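Local coordinates for protein Phosphoglucosamine/phosphogalactosamine mutase (Sulfolobus tokodaii, PDB 2F7L) that interconverts the 6-phosphates and 1-phosphates of glucosamine and galactosamine, a magnesium-dependent step in making UDP-GlcNAc and UDP-GalNAc, at residues 34-39 against 132-137; 310-315 against 330-335. All coordinates share one frame; numbering follows the deposited sequence.

Contact 1 (34-39 against 132-137)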
loop_
_atom_site.group_PDB
_atom_site.type_symbol
_atom_site.label_atom_id
_atom_site.label_comp_id
_atom_site.label_asym_id
_atom_site.label_seq_id
_atom_site.Cartn_x
_atom_site.Cartn_y
_atom_site.Cartn_z
ATOM N N PHE A 34 20.451 7.519 -11.160
ATOM C CA PHE A 34 20.737 8.313 -9.968
ATOM C C PHE A 34 22.056 9.075 -10.123
ATOM O O PHE A 34 22.261 10.091 -9.474
ATOM C CB PHE A 34 20.817 7.418 -8.722
ATOM C CG PHE A 34 19.487 7.021 -8.151
ATOM C CD1 PHE A 34 18.630 7.972 -7.620
ATOM C CD2 PHE A 34 19.119 5.669 -8.079
ATOM C CE1 PHE A 34 17.421 7.601 -7.012
ATOM C CE2 PHE A 34 17.907 5.273 -7.474
ATOM C CZ PHE A 34 17.054 6.250 -6.935
ATOM N N GLY A 35 22.954 8.582 -10.960
ATOM C CA GLY A 35 24.212 9.274 -11.149
ATOM C C GLY A 35 25.374 8.748 -10.331
ATOM O O GLY A 35 25.189 8.024 -9.344
ATOM N N LYS A 36 26.585 9.107 -10.744
ATOM C CA LYS A 36 27.796 8.667 -10.052
ATOM C C LYS A 36 27.889 9.341 -8.695
ATOM O O LYS A 36 27.500 10.495 -8.558
ATOM C CB LYS A 36 29.037 9.011 -10.878
ATOM C CG LYS A 36 29.083 8.364 -12.241
ATOM C CD LYS A 36 30.245 8.912 -13.044
ATOM C CE LYS A 36 30.385 8.205 -14.387
ATOM N NZ LYS A 36 31.754 8.388 -14.985
ATOM N N ASN A 37 28.396 8.614 -7.700
ATOM C CA ASN A 37 28.556 9.114 -6.333
ATOM C C ASN A 37 27.259 9.384 -5.598
ATOM O O ASN A 37 27.258 10.074 -4.579
ATOM C CB ASN A 37 29.372 10.386 -6.329
ATOM C CG ASN A 37 30.725 10.185 -6.901
ATOM O OD1 ASN A 37 31.172 10.961 -7.748
ATOM N ND2 ASN A 37 31.406 9.145 -6.448
ATOM N N SER A 38 26.151 8.874 -6.115
ATOM C CA SER A 38 24.898 9.076 -5.428
ATOM C C SER A 38 24.842 8.037 -4.306
ATOM O O SER A 38 25.329 6.895 -4.452
ATOM C CB SER A 38 23.721 8.915 -6.384
ATOM O OG SER A 38 23.732 7.637 -6.971
ATOM N N LYS A 39 24.274 8.443 -3.177
ATOM C CA LYS A 39 24.176 7.569 -2.021
ATOM C C LYS A 39 22.860 6.835 -2.063
ATOM O O LYS A 39 21.811 7.453 -1.908
ATOM C CB LYS A 39 24.305 8.408 -0.752
ATOM C CG LYS A 39 25.691 8.987 -0.555
ATOM C CD LYS A 39 25.666 10.053 0.495
ATOM C CE LYS A 39 27.064 10.375 0.961
ATOM N NZ LYS A 39 27.977 10.471 -0.208
ATOM N N ARG A 132 22.555 2.583 -22.043
ATOM C CA ARG A 132 23.468 3.721 -21.834
ATOM C C ARG A 132 23.788 3.732 -20.330
ATOM O O ARG A 132 23.067 4.323 -19.539
ATOM C CB ARG A 132 22.814 5.058 -22.212
ATOM C CG ARG A 132 22.399 5.189 -23.651
ATOM C CD ARG A 132 22.099 6.646 -24.013
ATOM N NE ARG A 132 21.149 7.293 -23.099
ATOM C CZ ARG A 132 19.843 7.033 -23.015
ATOM N NH1 ARG A 132 19.266 6.132 -23.789
ATOM N NH2 ARG A 132 19.109 7.680 -22.131
ATOM N N PHE A 133 24.868 3.078 -19.938
ATOM C CA PHE A 133 25.207 2.996 -18.532
ATOM C C PHE A 133 26.456 3.736 -18.080
ATOM O O PHE A 133 27.506 3.604 -18.681
ATOM C CB PHE A 133 25.357 1.528 -18.143
ATOM C CG PHE A 133 24.151 0.696 -18.427
ATOM C CD1 PHE A 133 22.871 1.173 -18.138
ATOM C CD2 PHE A 133 24.293 -0.599 -18.920
ATOM C CE1 PHE A 133 21.754 0.370 -18.330
ATOM C CE2 PHE A 133 23.191 -1.409 -19.119
ATOM C CZ PHE A 133 21.915 -0.928 -18.823
ATOM N N ASN A 134 26.362 4.495 -16.999
ATOM C CA ASN A 134 27.554 5.167 -16.514
ATOM C C ASN A 134 28.529 4.148 -15.973
ATOM O O ASN A 134 28.852 4.180 -14.789
ATOM C CB ASN A 134 27.228 6.149 -15.400
ATOM C CG ASN A 134 26.454 7.319 -15.899
ATOM O OD1 ASN A 134 26.572 7.682 -17.074
ATOM N ND2 ASN A 134 25.664 7.942 -15.020
ATOM N N THR A 135 28.983 3.231 -16.823
ATOM C CA THR A 135 29.950 2.230 -16.390
ATOM C C THR A 135 31.214 3.020 -16.117
ATOM O O THR A 135 31.621 3.856 -16.922
ATOM C CB THR A 135 30.190 1.173 -17.480
ATOM O OG1 THR A 135 29.000 0.405 -17.658
ATOM C CG2 THR A 135 31.285 0.225 -17.081
ATOM N N ILE A 136 31.823 2.770 -14.968
ATOM C CA ILE A 136 33.010 3.516 -14.591
ATOM C C ILE A 136 34.325 2.778 -14.809
ATOM O O ILE A 136 34.357 1.544 -14.930
ATOM C CB ILE A 136 32.911 3.948 -13.107
ATOM C CG1 ILE A 136 32.909 2.701 -12.202
ATOM C CG2 ILE A 136 31.629 4.755 -12.894
ATOM C CD1 ILE A 136 33.263 2.965 -10.758
ATOM N N GLU A 137 35.409 3.558 -14.864
ATOM C CA GLU A 137 36.768 3.025 -15.036
ATOM C C GLU A 137 37.194 2.160 -13.870
ATOM O O GLU A 137 36.753 2.342 -12.738
ATOM C CB GLU A 137 37.775 4.151 -15.153
ATOM C CG GLU A 137 37.760 4.880 -16.464
ATOM C CD GLU A 137 38.072 3.961 -17.631
ATOM O OE1 GLU A 137 37.106 3.412 -18.224
ATOM O OE2 GLU A 137 39.280 3.772 -17.934
#

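Contact 2 (310-315 against 330-335)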
loop_
_atom_site.group_PDB
_atom_site.type_symbol
_atom_site.label_atom_id
_atom_site.label_comp_id
_atom_site.label_asym_id
_atom_site.label_seq_id
_atom_site.Cartn_x
_atom_site.Cartn_y
_atom_site.Cartn_z
ATOM N N VAL A 310 1.461 4.675 -5.307
ATOM C CA VAL A 310 2.543 5.605 -5.604
ATOM C C VAL A 310 1.918 6.946 -6.012
ATOM O O VAL A 310 2.247 7.998 -5.453
ATOM C CB VAL A 310 3.439 5.095 -6.772
ATOM C CG1 VAL A 310 4.618 6.031 -6.967
ATOM C CG2 VAL A 310 3.908 3.667 -6.506
ATOM N N ASP A 311 1.009 6.894 -6.987
ATOM C CA ASP A 311 0.330 8.084 -7.478
ATOM C C ASP A 311 -0.311 8.850 -6.331
ATOM O O ASP A 311 -0.165 10.063 -6.224
ATOM C CB ASP A 311 -0.736 7.684 -8.492
ATOM C CG ASP A 311 -0.165 7.440 -9.886
ATOM O OD1 ASP A 311 -0.707 6.547 -10.600
ATOM O OD2 ASP A 311 0.804 8.151 -10.265
ATOM N N ILE A 312 -1.036 8.140 -5.480
ATOM C CA ILE A 312 -1.691 8.757 -4.342
ATOM C C ILE A 312 -0.665 9.485 -3.483
ATOM O O ILE A 312 -0.846 10.652 -3.140
ATOM C CB ILE A 312 -2.414 7.691 -3.475
ATOM C CG1 ILE A 312 -3.617 7.141 -4.241
ATOM C CG2 ILE A 312 -2.799 8.267 -2.101
ATOM C CD1 ILE A 312 -4.344 6.033 -3.506
ATOM N N ALA A 313 0.415 8.793 -3.131
ATOM C CA ALA A 313 1.448 9.393 -2.298
ATOM C C ALA A 313 1.805 10.747 -2.881
ATOM O O ALA A 313 1.868 11.735 -2.160
ATOM C CB ALA A 313 2.677 8.482 -2.220
ATOM N N HIS A 314 2.013 10.800 -4.190
ATOM C CA HIS A 314 2.338 12.066 -4.845
ATOM C C HIS A 314 1.172 13.081 -4.794
ATOM O O HIS A 314 1.372 14.238 -4.448
ATOM C CB HIS A 314 2.775 11.809 -6.290
ATOM C CG HIS A 314 4.173 11.277 -6.412
ATOM N ND1 HIS A 314 5.277 11.970 -5.960
ATOM C CD2 HIS A 314 4.649 10.131 -6.957
ATOM C CE1 HIS A 314 6.370 11.276 -6.223
ATOM N NE2 HIS A 314 6.018 10.157 -6.829
ATOM N N LYS A 315 -0.042 12.651 -5.119
ATOM C CA LYS A 315 -1.182 13.554 -5.064
ATOM C C LYS A 315 -1.360 14.109 -3.651
ATOM O O LYS A 315 -1.626 15.286 -3.473
ATOM C CB LYS A 315 -2.464 12.840 -5.510
ATOM C CG LYS A 315 -3.654 13.772 -5.722
ATOM C CD LYS A 315 -4.878 13.040 -6.229
ATOM C CE LYS A 315 -6.131 13.904 -6.142
ATOM N NZ LYS A 315 -6.030 15.151 -6.951
ATOM N N GLY A 330 -3.103 0.296 3.896
ATOM C CA GLY A 330 -2.263 1.328 3.315
ATOM C C GLY A 330 -2.967 2.675 3.378
ATOM O O GLY A 330 -3.956 2.958 2.705
ATOM N N PHE A 331 -2.403 3.505 4.232
ATOM C CA PHE A 331 -2.901 4.819 4.551
ATOM C C PHE A 331 -1.670 5.745 4.627
ATOM O O PHE A 331 -0.618 5.341 5.145
ATOM C CB PHE A 331 -3.597 4.689 5.913
ATOM C CG PHE A 331 -4.035 5.984 6.510
ATOM C CD1 PHE A 331 -5.258 6.551 6.158
ATOM C CD2 PHE A 331 -3.224 6.641 7.433
ATOM C CE1 PHE A 331 -5.663 7.749 6.720
ATOM C CE2 PHE A 331 -3.618 7.838 7.999
ATOM C CZ PHE A 331 -4.839 8.399 7.647
ATOM N N MET A 332 -1.784 6.968 4.112
ATOM C CA MET A 332 -0.657 7.910 4.154
ATOM C C MET A 332 -0.896 9.046 5.140
ATOM O O MET A 332 -1.875 9.766 5.031
ATOM C CB MET A 332 -0.359 8.479 2.760
ATOM C CG MET A 332 -1.462 8.263 1.724
ATOM S SD MET A 332 -1.619 6.571 1.014
ATOM C CE MET A 332 -0.395 6.769 -0.373
ATOM N N TYR A 333 0.011 9.183 6.106
ATOM C CA TYR A 333 -0.071 10.208 7.150
ATOM C C TYR A 333 1.067 11.204 6.927
ATOM O O TYR A 333 2.170 11.009 7.414
ATOM C CB TYR A 333 0.052 9.536 8.525
ATOM C CG TYR A 333 -0.236 10.445 9.690
ATOM C CD1 TYR A 333 -1.420 11.169 9.749
ATOM C CD2 TYR A 333 0.698 10.631 10.697
ATOM C CE1 TYR A 333 -1.657 12.078 10.787
ATOM C CE2 TYR A 333 0.481 11.526 11.736
ATOM C CZ TYR A 333 -0.694 12.258 11.777
ATOM O OH TYR A 333 -0.872 13.220 12.755
ATOM N N PRO A 334 0.800 12.289 6.180
ATOM C CA PRO A 334 1.765 13.346 5.841
ATOM C C PRO A 334 2.757 13.754 6.907
ATOM O O PRO A 334 3.954 13.746 6.666
ATOM C CB PRO A 334 0.874 14.491 5.381
ATOM C CG PRO A 334 -0.195 13.751 4.667
ATOM C CD PRO A 334 -0.523 12.621 5.630
ATOM N N PRO A 335 2.278 14.135 8.099
ATOM C CA PRO A 335 3.246 14.524 9.127
ATOM C C PRO A 335 4.390 13.521 9.275
ATOM O O PRO A 335 5.516 13.911 9.557
ATOM C CB PRO A 335 2.384 14.667 10.389
ATOM C CG PRO A 335 1.102 13.964 10.038
ATOM C CD PRO A 335 0.903 14.260 8.605
#

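Contact 1 (34-39 against 132-137)
Lys-36 and Asn-134 mark the closest approach of two backbones that run through loops, with their CA atoms 7.4 Å apart and no hydrogen bond between the segments. On one side the chain leaves helix 20-34 at Gly-35, whose positive phi (97°) and extended psi would jam a CB against the preceding carbonyl, so glycine suits the place. A type II turn from Gly-35 to Ser-38 follows, and the Ser-38 hydroxyl bonds back to the Gly-35 carbonyl (OG to O 2.8 Å).

The long lysine does most of the bridging. Extended beyond CG, its chain reaches across to the other loop, crosses the Asn-134 side chain obliquely and lays CE 3.9 Å from Asn-134 CB. The same CE lies 4.0 Å from CG2 of Ile-136, the two side chains passing in opposite directions. Lysine fits because its methylenes can pack on carbon while the ammonium at the tip suits an exposed surface. The Asn-134 amide end lies loosely beside Gly-35, ND2 4.3 Å from CA.

Thr-32 of helix 20-34 hydrogen-bonds the Asn-134 backbone, and Phe-133 packs on that helix; within alpha/beta/alpha domain I the contact thus ties the turn between helix 20-34 and strand 39-44 to the loop after helix 118-130.

Contact 2 (310-315 against 330-335)
Met-332 CE settles against Ile-312 and the backbone of Ala-313 on helix 309-318, in a buried, largely apolar contact without a hydrogen bond between the segments. The segment opens with Val-310 and Asp-311, which turn away from the strand; the Val-310 carbonyl accepts the helical bond from His-314 N, and Asp-311 forms a salt bridge with Arg-118. Ile-312 then meets the strand through its CG2 branch, set anti to the backbone N as CG1 lies beside it (chi1 -69°). That methyl nears Met-332 CE at 3.3 Å and SD at 3.7 Å, the two side chains crossing at about a right angle. At Ala-313 the small side chain lets the methionine end come close to the helix backbone: CE lies 3.5 Å from Ala-313 N and 4.0 Å from its CB. Methionine suits the strand position because its unbranched chain, bent at chi2 and chi3, can fold its methyl against the helix. With only an alanine here the thioether would be gone, and a gap would probably open against Ile-312 CG2 and the Ala-313 backbone.

This is helix-on-sheet packing in alpha/beta/alpha domain III: strand 329-332 is an edge strand, antiparallel to neighbouring 323-326, and Ile-312 also touches strands 301-305 and 323-326, while Phe-331 packs on helix 342-356.

In the fold
Contact 1 closes before contact 2 opens along the chain, so the two lie in series, with centres about 30 Å apart and nearest atoms about 12 Å apart. They share no helix, strand or sheet. Contact 1 falls in alpha/beta/alpha domain I, at the surface where the loops after helices 20-34 and 118-130 meet, away from the probable magnesium and phosphoserine sites. Contact 2 is in domain III, joining helix 309-318 to an edge strand of a four-stranded mixed sheet near the middle of the molecule. The side chain of Met-332 is about 9 Å from that of Asp-245, which probably binds magnesium, so contact 2 lies closer to the likely active site, whereas contact 1 joins peripheral loops.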